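Local coordinates for protein 3-methylornithine synthase (Methanosarcina barkeri, PDB 3T7V) that catalyses the radical-based isomerisation of L-lysine to (3R)-3-methyl-D-ornithine in pyrrolysine biosynthesis, using a [4Fe-4S] cluster and S-adenosylmethionine, at residues P231-V236 and A294-S299. Sequence-based numbering, arbitrary orientation.
With MD0 (5-amino-D-isoleucine), chain D.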
loop_
_atom_site.group_PDB
_atom_site.type_symbol
_atom_site.label_atom_id
_atom_site.label_comp_id
_atom_site.label_asym_id
_atom_site.label_seq_id
_atom_site.Cartn_x
_atom_site.Cartn_y
_atom_site.Cartn_z
ATOM N N PRO A 231 -11.676 -3.952 5.443
ATOM C CA PRO A 231 -10.750 -2.828 5.214
ATOM C C PRO A 231 -11.277 -1.901 4.121
ATOM O O PRO A 231 -12.013 -2.292 3.212
ATOM C CB PRO A 231 -9.481 -3.524 4.752
ATOM C CG PRO A 231 -9.992 -4.757 4.095
ATOM C CD PRO A 231 -11.181 -5.204 4.885
ATOM N N ASP A 232 -10.851 -0.641 4.193
ATOM C CA ASP A 232 -11.212 0.381 3.189
ATOM C C ASP A 232 -10.349 0.349 1.931
ATOM O O ASP A 232 -10.776 0.763 0.858
ATOM C CB ASP A 232 -11.164 1.756 3.851
ATOM C CG ASP A 232 -12.041 1.787 5.077
ATOM O OD1 ASP A 232 -13.257 1.970 4.865
ATOM O OD2 ASP A 232 -11.587 1.494 6.248
ATOM N N MET A 233 -9.141 -0.206 2.063
ATOM C CA MET A 233 -8.156 -0.285 1.007
ATOM C C MET A 233 -7.437 -1.610 1.230
ATOM O O MET A 233 -7.167 -2.014 2.371
ATOM C CB MET A 233 -7.169 0.914 1.097
ATOM C CG MET A 233 -6.147 0.925 -0.012
ATOM S SD MET A 233 -5.317 2.523 0.061
ATOM C CE MET A 233 -4.143 2.310 -1.212
ATOM N N VAL A 234 -7.205 -2.307 0.110
ATOM C CA VAL A 234 -6.509 -3.622 0.178
ATOM C C VAL A 234 -5.451 -3.602 -0.896
ATOM O O VAL A 234 -5.658 -3.135 -2.035
ATOM C CB VAL A 234 -7.460 -4.832 -0.087
ATOM C CG1 VAL A 234 -8.416 -4.972 1.133
ATOM C CG2 VAL A 234 -8.267 -4.613 -1.347
ATOM N N ARG A 235 -4.298 -4.131 -0.533
ATOM C CA ARG A 235 -3.184 -4.170 -1.484
ATOM C C ARG A 235 -2.470 -5.487 -1.545
ATOM O O ARG A 235 -2.511 -6.311 -0.600
ATOM C CB ARG A 235 -2.220 -3.030 -1.249
ATOM C CG ARG A 235 -1.283 -3.249 -0.191
ATOM C CD ARG A 235 0.024 -2.385 -0.321
ATOM N NE ARG A 235 -0.303 -0.942 -0.333
ATOM C CZ ARG A 235 0.508 -0.008 -0.822
ATOM N NH1 ARG A 235 1.690 -0.359 -1.376
ATOM N NH2 ARG A 235 0.116 1.254 -0.808
ATOM N N VAL A 236 -1.778 -5.659 -2.658
ATOM C CA VAL A 236 -0.781 -6.746 -2.763
ATOM C C VAL A 236 0.497 -6.128 -3.304
ATOM O O VAL A 236 0.447 -5.270 -4.207
ATOM C CB VAL A 236 -1.336 -7.922 -3.603
ATOM C CG1 VAL A 236 -1.855 -7.341 -4.940
ATOM C CG2 VAL A 236 -0.247 -8.955 -3.833
ATOM N N ALA A 294 -6.517 -1.785 -10.415
ATOM C CA ALA A 294 -6.213 -0.816 -9.347
ATOM C C ALA A 294 -6.869 0.547 -9.654
ATOM O O ALA A 294 -7.188 0.872 -10.792
ATOM C CB ALA A 294 -4.700 -0.627 -9.213
ATOM N N ASN A 295 -7.034 1.357 -8.603
ATOM C CA ASN A 295 -7.682 2.700 -8.778
ATOM C C ASN A 295 -6.979 3.859 -8.054
ATOM O O ASN A 295 -7.495 4.932 -8.024
ATOM C CB ASN A 295 -9.198 2.627 -8.485
ATOM C CG ASN A 295 -9.500 2.339 -7.009
ATOM O OD1 ASN A 295 -8.687 1.915 -6.280
ATOM N ND2 ASN A 295 -10.705 2.509 -6.616
ATOM N N ILE A 296 -5.881 3.570 -7.365
ATOM C CA ILE A 296 -5.108 4.617 -6.677
ATOM C C ILE A 296 -3.639 4.370 -6.934
ATOM O O ILE A 296 -3.155 3.233 -6.816
ATOM C CB ILE A 296 -5.481 4.711 -5.148
ATOM C CG1 ILE A 296 -4.598 5.743 -4.423
ATOM C CG2 ILE A 296 -5.375 3.344 -4.429
ATOM C CD1 ILE A 296 -5.242 6.083 -3.053
ATOM N N VAL A 297 -2.898 5.397 -7.223
ATOM C CA VAL A 297 -1.468 5.265 -7.538
ATOM C C VAL A 297 -0.716 5.745 -6.256
ATOM O O VAL A 297 -1.078 6.772 -5.682
ATOM C CB VAL A 297 -1.024 6.110 -8.717
ATOM C CG1 VAL A 297 0.467 5.942 -9.016
ATOM C CG2 VAL A 297 -1.806 5.739 -9.986
ATOM N N THR A 298 0.202 4.871 -5.784
ATOM C CA THR A 298 0.911 5.155 -4.549
ATOM C C THR A 298 2.414 5.080 -4.797
ATOM O O THR A 298 2.881 4.691 -5.868
ATOM C CB THR A 298 0.527 4.145 -3.440
ATOM O OG1 THR A 298 1.076 2.842 -3.741
ATOM C CG2 THR A 298 -1.014 4.062 -3.237
ATOM N N SER A 299 3.141 5.520 -3.775
ATOM C CA SER A 299 4.615 5.554 -3.848
ATOM C C SER A 299 5.082 6.627 -4.841
ATOM O O SER A 299 6.161 6.548 -5.441
ATOM C CB SER A 299 5.284 4.210 -4.140
ATOM O OG SER A 299 6.529 4.127 -3.337
HETATM C C MD0 D . 3.809 2.189 -1.420
HETATM N N MD0 D . 6.162 2.640 -1.026
HETATM O O MD0 D . 2.653 2.660 -1.421
HETATM C CA MD0 D . 4.819 2.741 -0.466
HETATM C CB MD0 D . 4.749 1.987 0.897
HETATM C CD MD0 D . 3.328 2.061 3.057
HETATM N NE MD0 D . 2.011 2.414 3.571
HETATM C CG MD0 D . 3.369 2.294 1.550
HETATM C CG2 MD0 D . 4.943 0.453 0.785
HETATM O OXT MD0 D . 4.169 1.279 -2.177
#
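Met-233 drives its terminal methyl into the side chains of Ile-296 and Thr-298 across the interior of the barrel. With CG anti to the backbone N (chi1 -178°) and the chain extended beyond CG, the thioether is a straight rod that carries CE away from its own strand. The side chains of Met-233 and Ile-296 cross at about a right angle, CE of Met-233 lying 3.6 Å from CG2 of Ile-296. Met-233 and Thr-298 meet tip to tip, and CE of Met-233 is 4.1 Å from CG2 of Thr-298. The two branches of Thr-298 thus divide their work: CG2 extends the apolar patch, whereas OG1 is turned to the bound product, 5-amino-D-isoleucine, and donates a hydrogen bond to its carboxylate O (2.8 Å). Arg-235 comes to the same carboxylate from the opposite direction. Its chain bends at CG–CD (chi3 59°), and the guanidinium presents an edge to the ligand: NH1 bonds to OXT at 3.1 Å, in the guanidinium plane, and NH2 to O at 3.0 Å. The O atom thus accepts from both segments. NH2 of Arg-235 also lies 3.5 Å from OG1 of Thr-298, which sits obliquely to the guanidinium. A salt bridge from NE of Arg-235 to Glu-205 is consistent with fixing the orientation of the guanidinium. Ser-299 takes the ligand N, its OG accepting a hydrogen bond at 2.8 Å. Ser-146, Tyr-169, Ser-277 and Asp-112 supply further hydrogen bonds to the ligand. Strands 233-238 and 296-300 do not pair; the axes of the short segments come no nearer than 10.9 Å and are inclined by 61°, as befits nonadjacent staves of the radical SAM TIM barrel. Pro-275 of strand 275-277 touches Met-233, Arg-235 and Thr-298, while strand 203-210 flanks strand 233-238.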